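Local coordinates for protein SGNH-hydrolase family esterase (Altererythrobacter indicus, PDB 7C2A) that hydrolyses ester bonds as a member of the SGNH-hydrolase (GDSL-like) family, and probably has lysophospholipase-type activity, at residues E92-L97 with P135-K140; A75-G80 with S98-E103; T33-R36 with N41-I44; S14-Y19 with L112-R117. All blocks are in the same frame, centred on the assembly; numbering follows the deposited sequence.

Contact 1 of 4, residues E92-L97 with P135-K140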
loop_
_atom_site.group_PDB
_atom_site.type_symbol
_atom_site.label_atom_id
_atom_site.label_comp_id
_atom_site.label_asym_id
_atom_site.label_seq_id
_atom_site.Cartn_x
_atom_site.Cartn_y
_atom_site.Cartn_z
ATOM N N GLU A 92 5.317 -10.356 -11.510
ATOM C CA GLU A 92 5.775 -9.023 -11.983
ATOM C C GLU A 92 5.833 -8.042 -10.805
ATOM O O GLU A 92 6.731 -7.205 -10.787
ATOM C CB GLU A 92 4.898 -8.547 -13.136
ATOM C CG GLU A 92 5.020 -9.447 -14.356
ATOM C CD GLU A 92 4.264 -8.940 -15.565
ATOM O OE1 GLU A 92 3.791 -7.809 -15.514
ATOM O OE2 GLU A 92 4.140 -9.682 -16.549
ATOM N N ALA A 93 4.883 -8.129 -9.874
ATOM C CA ALA A 93 4.943 -7.269 -8.691
ATOM C C ALA A 93 6.223 -7.527 -7.904
ATOM O O ALA A 93 6.893 -6.589 -7.447
ATOM C CB ALA A 93 3.708 -7.499 -7.812
ATOM N N ARG A 94 6.585 -8.805 -7.753
ATOM C CA ARG A 94 7.827 -9.160 -7.075
ATOM C C ARG A 94 9.039 -8.589 -7.795
ATOM O O ARG A 94 9.966 -8.080 -7.156
ATOM C CB ARG A 94 7.937 -10.679 -6.983
ATOM C CG ARG A 94 9.136 -11.170 -6.189
ATOM C CD ARG A 94 9.199 -12.699 -6.164
ATOM N NE ARG A 94 9.231 -13.228 -7.521
ATOM C CZ ARG A 94 8.409 -14.159 -7.998
ATOM N NH1 ARG A 94 8.510 -14.535 -9.267
ATOM N NH2 ARG A 94 7.499 -14.722 -7.218
ATOM N N GLN A 95 9.056 -8.686 -9.128
ATOM C CA GLN A 95 10.165 -8.145 -9.907
ATOM C C GLN A 95 10.261 -6.635 -9.757
ATOM O O GLN A 95 11.356 -6.086 -9.603
ATOM C CB GLN A 95 9.966 -8.499 -11.376
ATOM C CG GLN A 95 9.995 -9.983 -11.689
ATOM C CD GLN A 95 9.215 -10.329 -12.955
ATOM O OE1 GLN A 95 8.993 -9.477 -13.820
ATOM N NE2 GLN A 95 8.791 -11.585 -13.061
ATOM N N ASN A 96 9.120 -5.945 -9.806
ATOM C CA ASN A 96 9.139 -4.494 -9.666
ATOM C C ASN A 96 9.609 -4.084 -8.278
ATOM O O ASN A 96 10.446 -3.180 -8.136
ATOM C CB ASN A 96 7.747 -3.928 -9.948
ATOM C CG ASN A 96 7.313 -4.104 -11.382
ATOM O OD1 ASN A 96 8.144 -4.269 -12.283
ATOM N ND2 ASN A 96 6.012 -4.048 -11.610
ATOM N N LEU A 97 9.094 -4.752 -7.243
ATOM C CA LEU A 97 9.553 -4.467 -5.889
ATOM C C LEU A 97 11.035 -4.763 -5.737
ATOM O O LEU A 97 11.749 -4.034 -5.037
ATOM C CB LEU A 97 8.741 -5.273 -4.878
ATOM C CG LEU A 97 7.382 -4.675 -4.520
ATOM C CD1 LEU A 97 6.448 -5.720 -3.937
ATOM C CD2 LEU A 97 7.536 -3.508 -3.559
ATOM N N PRO A 135 7.739 -12.133 2.120
ATOM C CA PRO A 135 8.832 -12.825 2.822
ATOM C C PRO A 135 9.998 -13.146 1.913
ATOM O O PRO A 135 11.155 -13.100 2.354
ATOM C CB PRO A 135 8.168 -14.093 3.381
ATOM C CG PRO A 135 6.721 -13.815 3.382
ATOM C CD PRO A 135 6.456 -12.846 2.277
ATOM N N TYR A 136 9.733 -13.448 0.644
ATOM C CA TYR A 136 10.819 -13.703 -0.290
ATOM C C TYR A 136 11.696 -12.466 -0.445
ATOM O O TYR A 136 12.931 -12.548 -0.388
ATOM C CB TYR A 136 10.248 -14.127 -1.643
ATOM C CG TYR A 136 11.299 -14.217 -2.716
ATOM C CD1 TYR A 136 12.038 -15.381 -2.890
ATOM C CD2 TYR A 136 11.553 -13.145 -3.554
ATOM C CE1 TYR A 136 13.006 -15.469 -3.866
ATOM C CE2 TYR A 136 12.524 -13.225 -4.538
ATOM C CZ TYR A 136 13.240 -14.391 -4.682
ATOM O OH TYR A 136 14.205 -14.475 -5.659
ATOM N N LEU A 137 11.073 -11.306 -0.660
ATOM C CA LEU A 137 11.829 -10.074 -0.864
ATOM C C LEU A 137 12.599 -9.677 0.386
ATOM O O LEU A 137 13.741 -9.207 0.292
ATOM C CB LEU A 137 10.880 -8.947 -1.254
ATOM C CG LEU A 137 10.261 -9.047 -2.645
ATOM C CD1 LEU A 137 9.008 -8.173 -2.728
ATOM C CD2 LEU A 137 11.273 -8.656 -3.717
ATOM N N ALA A 138 11.980 -9.824 1.561
ATOM C CA ALA A 138 12.653 -9.435 2.794
ATOM C C ALA A 138 13.914 -10.258 3.005
ATOM O O ALA A 138 14.955 -9.723 3.403
ATOM C CB ALA A 138 11.699 -9.577 3.980
ATOM N N GLU A 139 13.842 -11.563 2.751
ATOM C CA GLU A 139 15.029 -12.401 2.881
ATOM C C GLU A 139 16.077 -12.011 1.852
ATOM O O GLU A 139 17.256 -11.832 2.181
ATOM C CB GLU A 139 14.646 -13.870 2.711
ATOM C CG GLU A 139 15.671 -14.853 3.272
ATOM C CD GLU A 139 16.824 -15.124 2.319
ATOM O OE1 GLU A 139 16.670 -14.877 1.104
ATOM O OE2 GLU A 139 17.884 -15.593 2.788
ATOM N N LYS A 140 15.659 -11.860 0.596
ATOM C CA LYS A 140 16.627 -11.642 -0.469
ATOM C C LYS A 140 17.380 -10.338 -0.278
ATOM O O LYS A 140 18.591 -10.269 -0.526
ATOM C CB LYS A 140 15.914 -11.661 -1.816
ATOM C CG LYS A 140 16.852 -11.465 -2.988
ATOM C CD LYS A 140 16.144 -11.672 -4.311
ATOM C CE LYS A 140 17.059 -11.338 -5.481
ATOM N NZ LYS A 140 16.418 -11.664 -6.782
#
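The aliphatic part of R94 lies against the ring of Y136: its CD comes within 3.5 Å of Y136 CD2, and its CG touches the same ring atom more loosely. R94 swings CG opposite the backbone nitrogen (chi1 -175°) and runs straight to CD before bending at chi3, so the methylenes rather than the charged end do the touching. The guanidinium plane stands 68° from the ring, and R94 CZ is 5.8 Å from the centroid of the Y136 ring, a long cation-pi approach that is at most weakly attractive. Helices 90-106 and 133-140 belong to an alpha/beta fold; here they run in nearly the same direction, with local axes 10.7 Å apart and crossing at -27°. L137 splits its methyls between two partners. Its CD1 packs on L97 CB at 3.6 Å, the leucine side chains meeting at about a right angle, while L137 CD2 rests 3.7 Å from R94 O, a packing contact; the hydrogen bond to that oxygen comes from S98 OG. With R94 cut back to alanine, CG and CD are gone, and the Y136 ring would probably lose its methylene neighbour and be freer to turn. I133 and Y134 add further contacts to L97.

Contact 2 of 4, residues A75-G80 with S98-E103; sequences AIVELG and SGILEE
V77 places CG1 anti to its backbone nitrogen (chi1 176°) and CG2 anti to its carbonyl carbon, so the two methyls fork toward different residues of the helix. V77 CG2 meets L101 CD2 at 4.0 Å, and V77 CG1 faces I100 CG2 more distantly, at 4.4 Å. In I100 the chain continues almost fully extended at chi2 (165°), which pushes CD1 outward until it touches L79 CD1 at 3.8 Å; these two side chains cross at about a right angle. L101 leaves the helix without aiming at the strand, yet its CD2 still reaches V77. Strand 74-78, helix 90-106 and the adjacent parallel strand 111-114 form a beta-alpha-beta crossover, and this contact is where the helix lies down on the first strand of the unit. L97 and L104 of the same helix also press on V77, so one valine is met by successive turns. Just beyond L79, G80 begins the GGND sequence that matches the family's GxND block and sits at the N-cap of helix 81-85; its phi of 126° would jam a side chain against the preceding carbonyl. The polar groups of the two segments look elsewhere: L79 O is bonded to Y134 OH, and E103 forms salt bridges with K62, R106 and R107. The interface itself is therefore methyl against methyl, all four touching residues buried, and its hold comes from shape and the exclusion of water rather than from directed bonds.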
loop_
_atom_site.group_PDB
_atom_site.type_symbol
_atom_site.label_atom_id
_atom_site.label_comp_id
_atom_site.label_asym_id
_atom_site.label_seq_id
_atom_site.Cartn_x
_atom_site.Cartn_y
_atom_site.Cartn_z
ATOM N N ALA A 75 14.073 3.481 4.842
ATOM C CA ALA A 75 13.014 3.541 3.841
ATOM C C ALA A 75 11.981 2.482 4.176
ATOM O O ALA A 75 12.318 1.297 4.289
ATOM C CB ALA A 75 13.557 3.288 2.433
ATOM N N ILE A 76 10.732 2.904 4.318
ATOM C CA ILE A 76 9.610 2.000 4.531
ATOM C C ILE A 76 8.901 1.852 3.197
ATOM O O ILE A 76 8.436 2.843 2.628
ATOM C CB ILE A 76 8.645 2.541 5.597
ATOM C CG1 ILE A 76 9.381 2.907 6.894
ATOM C CG2 ILE A 76 7.534 1.527 5.834
ATOM C CD1 ILE A 76 8.506 3.598 7.945
ATOM N N VAL A 77 8.811 0.626 2.685
ATOM C CA VAL A 77 8.274 0.383 1.347
ATOM C C VAL A 77 6.955 -0.360 1.490
ATOM O O VAL A 77 6.907 -1.457 2.066
ATOM C CB VAL A 77 9.260 -0.401 0.471
ATOM C CG1 VAL A 77 8.633 -0.734 -0.876
ATOM C CG2 VAL A 77 10.550 0.374 0.290
ATOM N N GLU A 78 5.889 0.228 0.945
ATOM C CA GLU A 78 4.521 -0.258 1.116
ATOM C C GLU A 78 3.835 -0.201 -0.247
ATOM O O GLU A 78 3.192 0.788 -0.581
ATOM C CB GLU A 78 3.813 0.615 2.146
ATOM C CG GLU A 78 2.363 0.289 2.392
ATOM C CD GLU A 78 1.404 1.105 1.536
ATOM O OE1 GLU A 78 0.464 0.480 0.993
ATOM O OE2 GLU A 78 1.559 2.339 1.412
ATOM N N LEU A 79 3.983 -1.259 -1.041
ATOM C CA LEU A 79 3.433 -1.269 -2.388
ATOM C C LEU A 79 3.009 -2.685 -2.742
ATOM O O LEU A 79 3.553 -3.668 -2.227
ATOM C CB LEU A 79 4.440 -0.786 -3.434
ATOM C CG LEU A 79 4.762 0.703 -3.396
ATOM C CD1 LEU A 79 5.912 0.987 -4.349
ATOM C CD2 LEU A 79 3.553 1.515 -3.781
ATOM N N GLY A 80 2.062 -2.771 -3.672
ATOM C CA GLY A 80 1.574 -4.042 -4.180
ATOM C C GLY A 80 0.072 -4.172 -4.085
ATOM O O GLY A 80 -0.545 -4.934 -4.836
ATOM N N SER A 98 11.526 -5.818 -6.403
ATOM C CA SER A 98 12.955 -6.118 -6.358
ATOM C C SER A 98 13.774 -4.943 -6.877
ATOM O O SER A 98 14.821 -4.614 -6.314
ATOM C CB SER A 98 13.257 -7.370 -7.186
ATOM O OG SER A 98 12.710 -8.534 -6.611
ATOM N N GLY A 99 13.318 -4.309 -7.957
ATOM C CA GLY A 99 14.035 -3.159 -8.483
ATOM C C GLY A 99 14.048 -1.988 -7.517
ATOM O O GLY A 99 15.049 -1.277 -7.414
ATOM N N ILE A 100 12.944 -1.771 -6.796
ATOM C CA ILE A 100 12.906 -0.721 -5.778
ATOM C C ILE A 100 13.905 -1.017 -4.665
ATOM O O ILE A 100 14.688 -0.148 -4.253
ATOM C CB ILE A 100 11.483 -0.559 -5.213
ATOM C CG1 ILE A 100 10.525 -0.107 -6.314
ATOM C CG2 ILE A 100 11.480 0.425 -4.045
ATOM C CD1 ILE A 100 9.069 -0.266 -5.949
ATOM N N LEU A 101 13.887 -2.248 -4.156
ATOM C CA LEU A 101 14.763 -2.587 -3.043
ATOM C C LEU A 101 16.219 -2.583 -3.473
ATOM O O LEU A 101 17.095 -2.218 -2.685
ATOM C CB LEU A 101 14.375 -3.934 -2.442
ATOM C CG LEU A 101 12.925 -4.058 -1.963
ATOM C CD1 LEU A 101 12.780 -5.301 -1.108
ATOM C CD2 LEU A 101 12.466 -2.821 -1.204
ATOM N N GLU A 102 16.492 -2.954 -4.725
ATOM C CA GLU A 102 17.860 -2.930 -5.222
ATOM C C GLU A 102 18.406 -1.513 -5.263
ATOM O O GLU A 102 19.582 -1.286 -4.960
ATOM C CB GLU A 102 17.921 -3.579 -6.602
ATOM C CG GLU A 102 18.070 -5.079 -6.513
ATOM C CD GLU A 102 17.925 -5.802 -7.836
ATOM O OE1 GLU A 102 17.838 -5.134 -8.890
ATOM O OE2 GLU A 102 17.898 -7.053 -7.808
ATOM N N GLU A 103 17.582 -0.546 -5.661
ATOM C CA GLU A 103 18.021 0.843 -5.651
ATOM C C GLU A 103 18.310 1.324 -4.229
ATOM O O GLU A 103 19.326 1.983 -3.982
ATOM C CB GLU A 103 16.972 1.713 -6.337
ATOM C CG GLU A 103 17.310 3.193 -6.356
ATOM C CD GLU A 103 18.565 3.527 -7.150
ATOM O OE1 GLU A 103 19.019 2.690 -7.958
ATOM O OE2 GLU A 103 19.109 4.633 -6.963
#

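Contact 3 of 4, residues T33-R36 with N41-I44; sequences TALR and NARI
R36 and N41 meet at the solvent-facing side of this small contact, where a short loop leads from helix 27-35 to strand 42-48. In R36, CB directs CG away from the carbonyl carbon (chi1 -67°), and from CG the chain stays extended to NE. CG lies 4.1 Å from N41 OD1, a loose touch without a bond. CD, next along, is 3.8 Å from a water, which links the two residues. That water donates a hydrogen bond of 2.9 Å to N41 OD1 and accepts one from R36 NE that is weak at 3.3 Å. At the tip, T33 CG2 sits 4.0 Å above the plane of the R36 guanidinium, over its centre, so the preceding helical turn backs the charged group. The guanidinium and the N41 amide are inclined by 55° to each other. N41 starts out away from the helix at CB, but its torsions bring OD1 back toward R36; its side chain is also about 5 Å from a bound cadmium ion. Next to this water-bridged pair lies an apolar patch: L35 CD1 packs on A42 CB at 4.0 Å and reaches I44 CD1 at 4.2 Å, crossing the isoleucine at about a right angle. Helix 27-35 links parallel strands 6-12 and 42-48 as a beta-alpha-beta crossover, and the contact joins its last turn to the start of strand 42-48, an outermost strand of the sheet. I8 of strand 6-12 touches both L35 and A42, while P28 and L31 of the helix extend the packing along I44.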
loop_
_atom_site.group_PDB
_atom_site.type_symbol
_atom_site.label_atom_id
_atom_site.label_comp_id
_atom_site.label_asym_id
_atom_site.label_seq_id
_atom_site.Cartn_x
_atom_site.Cartn_y
_atom_site.Cartn_z
ATOM N N THR A 33 4.618 11.196 14.970
ATOM C CA THR A 33 4.310 11.587 16.340
ATOM C C THR A 33 4.542 10.436 17.310
ATOM O O THR A 33 5.117 10.634 18.391
ATOM C CB THR A 33 2.867 12.077 16.419
ATOM O OG1 THR A 33 2.707 13.216 15.573
ATOM C CG2 THR A 33 2.508 12.458 17.848
ATOM N N ALA A 34 4.127 9.224 16.936
ATOM C CA ALA A 34 4.256 8.075 17.828
ATOM C C ALA A 34 5.711 7.726 18.118
ATOM O O ALA A 34 6.028 7.254 19.217
ATOM C CB ALA A 34 3.539 6.871 17.222
ATOM N N LEU A 35 6.612 7.971 17.169
ATOM C CA LEU A 35 8.010 7.650 17.403
ATOM C C LEU A 35 8.618 8.470 18.537
ATOM O O LEU A 35 9.615 8.034 19.119
ATOM C CB LEU A 35 8.809 7.796 16.111
ATOM C CG LEU A 35 8.556 6.689 15.079
ATOM C CD1 LEU A 35 9.248 7.007 13.770
ATOM C CD2 LEU A 35 8.988 5.317 15.574
ATOM N N ARG A 36 8.045 9.637 18.856
ATOM C CA ARG A 36 8.518 10.393 20.017
ATOM C C ARG A 36 8.499 9.541 21.276
ATOM O O ARG A 36 9.371 9.689 22.141
ATOM C CB ARG A 36 7.656 11.636 20.236
ATOM C CG ARG A 36 7.745 12.701 19.159
ATOM C CD ARG A 36 6.772 13.831 19.479
ATOM N NE ARG A 36 6.334 14.555 18.292
ATOM C CZ ARG A 36 5.313 15.405 18.278
ATOM N NH1 ARG A 36 4.625 15.634 19.389
ATOM N NH2 ARG A 36 4.979 16.026 17.154
ATOM N N ASN A 41 13.003 11.571 17.425
ATOM C CA ASN A 41 12.469 12.706 16.682
ATOM C C ASN A 41 12.727 12.421 15.211
ATOM O O ASN A 41 13.876 12.482 14.755
ATOM C CB ASN A 41 13.145 14.011 17.092
ATOM C CG ASN A 41 12.597 14.563 18.388
ATOM O OD1 ASN A 41 11.385 14.611 18.594
ATOM N ND2 ASN A 41 13.492 14.973 19.276
ATOM N N ALA A 42 11.669 12.090 14.481
ATOM C CA ALA A 42 11.757 11.760 13.068
ATOM C C ALA A 42 11.109 12.848 12.228
ATOM O O ALA A 42 10.205 13.562 12.678
ATOM C CB ALA A 42 11.066 10.425 12.785
ATOM N N ARG A 43 11.602 12.984 11.008
ATOM C CA ARG A 43 10.923 13.710 9.949
ATOM C C ARG A 43 10.611 12.651 8.912
ATOM O O ARG A 43 11.527 12.094 8.297
ATOM C CB ARG A 43 11.824 14.783 9.346
ATOM C CG ARG A 43 11.175 15.492 8.176
ATOM C CD ARG A 43 11.940 16.731 7.724
ATOM N NE ARG A 43 13.188 16.456 7.008
ATOM C CZ ARG A 43 13.266 16.078 5.733
ATOM N NH1 ARG A 43 12.164 15.880 5.020
ATOM N NH2 ARG A 43 14.453 15.895 5.168
ATOM N N ILE A 44 9.338 12.321 8.759
ATOM C CA ILE A 44 8.947 11.272 7.834
ATOM C C ILE A 44 8.493 11.916 6.540
ATOM O O ILE A 44 7.506 12.663 6.513
ATOM C CB ILE A 44 7.883 10.343 8.429
ATOM C CG1 ILE A 44 8.402 9.774 9.753
ATOM C CG2 ILE A 44 7.579 9.226 7.434
ATOM C CD1 ILE A 44 7.577 8.641 10.326
HETATM O O HOH W 1 9.241 14.735 16.696
#

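Contact 4 of 4, residues S14-Y19 with L112-R117; sequences SLFAGY and LLMGMR
The GDSL sequence, the block that carries the nucleophilic serine in SGNH hydrolases, ends here at L15, and L15 and F16 reach across to M116 and M114 just at and beyond the end of strand 111-114. L15 and M116 approach tip to tip, L15 CD1 standing 3.8 Å from M116 CE. M116 does this by folding: bends at chi2 (-54°) and chi3 (-63°) curl the thioether so that the terminal methyl, not the sulfur, faces the leucine. F16 touches M114 with the far end of its ring, CZ lying 4.2 Å from M114 CG in an oblique approach. The M114 sulfur is more remote, with SD 5.4 Å from F16 CZ, so a methylene carries this meeting. E78 of strand 74-78 is touched by both L15 and F16, and Y27 lies nearly parallel to the F16 ring. Y134 lies against M116 from helix 133-140. The short helix 14-17 is closed by G18, whose positive phi (86°) would force a side chain into the preceding carbonyl; G18 N is bonded to S14 O at 3.2 Å. At the N-terminal end, L15 N is bonded to D13 OD1; further along, F16 O accepts from N46 ND2. Across the contact itself there are only carbon-to-carbon touches, one aliphatic and one to an aromatic ring. Their weak directionality means that helix 14-17, with S14 at its start, is seated against the sheet end by fit, while hydrogen bonds made elsewhere fix its backbone.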
loop_
_atom_site.group_PDB
_atom_site.type_symbol
_atom_site.label_atom_id
_atom_site.label_comp_id
_atom_site.label_asym_id
_atom_site.label_seq_id
_atom_site.Cartn_x
_atom_site.Cartn_y
_atom_site.Cartn_z
ATOM N N SER A 14 -1.885 4.677 -1.433
ATOM C CA SER A 14 -2.915 5.414 -0.703
ATOM C C SER A 14 -2.873 5.163 0.799
ATOM O O SER A 14 -3.387 5.991 1.563
ATOM C CB SER A 14 -4.306 5.082 -1.243
ATOM O OG SER A 14 -4.548 3.688 -1.183
ATOM N N LEU A 15 -2.289 4.049 1.243
ATOM C CA LEU A 15 -2.185 3.791 2.675
ATOM C C LEU A 15 -1.151 4.677 3.349
ATOM O O LEU A 15 -1.205 4.855 4.573
ATOM C CB LEU A 15 -1.866 2.318 2.927
ATOM C CG LEU A 15 -2.854 1.292 2.373
ATOM C CD1 LEU A 15 -2.390 -0.115 2.701
ATOM C CD2 LEU A 15 -4.251 1.521 2.942
ATOM N N PHE A 16 -0.182 5.195 2.599
ATOM C CA PHE A 16 0.719 6.211 3.118
ATOM C C PHE A 16 0.267 7.622 2.769
ATOM O O PHE A 16 0.446 8.534 3.580
ATOM C CB PHE A 16 2.148 5.986 2.601
ATOM C CG PHE A 16 2.910 4.900 3.322
ATOM C CD1 PHE A 16 2.329 4.146 4.328
ATOM C CD2 PHE A 16 4.224 4.644 2.978
ATOM C CE1 PHE A 16 3.062 3.157 4.978
ATOM C CE2 PHE A 16 4.954 3.662 3.614
ATOM C CZ PHE A 16 4.379 2.924 4.626
ATOM N N ALA A 17 -0.334 7.824 1.590
ATOM C CA ALA A 17 -0.776 9.162 1.198
ATOM C C ALA A 17 -1.871 9.700 2.111
ATOM O O ALA A 17 -2.028 10.921 2.225
ATOM C CB ALA A 17 -1.274 9.158 -0.246
ATOM N N GLY A 18 -2.647 8.825 2.744
ATOM C CA GLY A 18 -3.732 9.263 3.607
ATOM C C GLY A 18 -5.023 9.528 2.859
ATOM O O GLY A 18 -5.753 10.472 3.182
ATOM N N TYR A 19 -5.330 8.685 1.874
ATOM C CA TYR A 19 -6.521 8.881 1.058
ATOM C C TYR A 19 -7.772 8.904 1.929
ATOM O O TYR A 19 -7.985 8.017 2.761
ATOM C CB TYR A 19 -6.624 7.764 0.019
ATOM C CG TYR A 19 -7.966 7.731 -0.674
ATOM C CD1 TYR A 19 -8.237 8.577 -1.739
ATOM C CD2 TYR A 19 -8.966 6.865 -0.253
ATOM C CE1 TYR A 19 -9.465 8.559 -2.368
ATOM C CE2 TYR A 19 -10.195 6.843 -0.869
ATOM C CZ TYR A 19 -10.440 7.688 -1.930
ATOM O OH TYR A 19 -11.668 7.659 -2.553
ATOM N N LEU A 112 12.548 -1.277 5.601
ATOM C CA LEU A 112 11.453 -1.980 6.256
ATOM C C LEU A 112 10.358 -2.194 5.216
ATOM O O LEU A 112 9.851 -1.230 4.631
ATOM C CB LEU A 112 10.916 -1.174 7.438
ATOM C CG LEU A 112 9.696 -1.756 8.148
ATOM C CD1 LEU A 112 10.017 -3.111 8.750
ATOM C CD2 LEU A 112 9.204 -0.791 9.216
ATOM N N LEU A 113 9.995 -3.446 4.982
ATOM C CA LEU A 113 8.980 -3.808 4.004
ATOM C C LEU A 113 7.648 -4.046 4.702
ATOM O O LEU A 113 7.578 -4.822 5.655
ATOM C CB LEU A 113 9.421 -5.080 3.285
ATOM C CG LEU A 113 8.687 -5.496 2.013
ATOM C CD1 LEU A 113 8.802 -4.445 0.918
ATOM C CD2 LEU A 113 9.216 -6.831 1.514
ATOM N N MET A 114 6.600 -3.391 4.209
ATOM C CA MET A 114 5.233 -3.573 4.766
ATOM C C MET A 114 4.542 -4.673 3.953
ATOM O O MET A 114 4.248 -4.450 2.768
ATOM C CB MET A 114 4.437 -2.268 4.678
ATOM C CG MET A 114 4.990 -1.172 5.580
ATOM S SD MET A 114 5.209 -1.748 7.286
ATOM C CE MET A 114 5.111 -0.199 8.182
ATOM N N GLY A 115 4.320 -5.833 4.574
ATOM C CA GLY A 115 3.699 -6.979 3.884
ATOM C C GLY A 115 2.247 -6.723 3.522
ATOM O O GLY A 115 1.491 -6.252 4.377
ATOM N N MET A 116 1.883 -7.029 2.278
ATOM C CA MET A 116 0.480 -6.881 1.816
ATOM C C MET A 116 -0.120 -8.285 1.691
ATOM O O MET A 116 0.635 -9.230 1.444
ATOM C CB MET A 116 0.401 -6.156 0.469
ATOM C CG MET A 116 1.067 -4.783 0.475
ATOM S SD MET A 116 0.487 -3.658 1.781
ATOM C CE MET A 116 -1.235 -3.472 1.327
ATOM N N ARG A 117 -1.434 -8.400 1.865
ATOM C CA ARG A 117 -2.109 -9.722 1.795
ATOM C C ARG A 117 -3.260 -9.644 0.795
ATOM O O ARG A 117 -3.969 -8.631 0.764
ATOM C CB ARG A 117 -2.609 -10.138 3.181
ATOM C CG ARG A 117 -1.489 -10.438 4.165
ATOM C CD ARG A 117 -0.794 -11.741 3.823
ATOM N NE ARG A 117 0.317 -12.020 4.719
ATOM C CZ ARG A 117 0.194 -12.417 5.980
ATOM N NH1 ARG A 117 -1.006 -12.595 6.510
ATOM N NH2 ARG A 117 1.275 -12.637 6.700
#

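Overall arrangement
From the N terminus, helix 14-17 opens the long loop that contact 4 closes at strand 111-114, with 92 residues between its segments. Inside it, contact 3 closes first, joining helix 27-35 to edge strand 42-48 across a four-residue gap. Contact 2, also nested in that loop, then ties strand 74-78 to helix 90-106. Contact 1 starts on the same helix but ends on helix 133-140, so it crosses both contacts 2 and 4. Contacts 1, 2 and 4 touch one another; strands 74-78 and 111-114 are neighbours in the sheet, where V77 N lies 2.9 Å from L112 O. Contact 3 stays apart, its centre about 28 Å from that of contact 1.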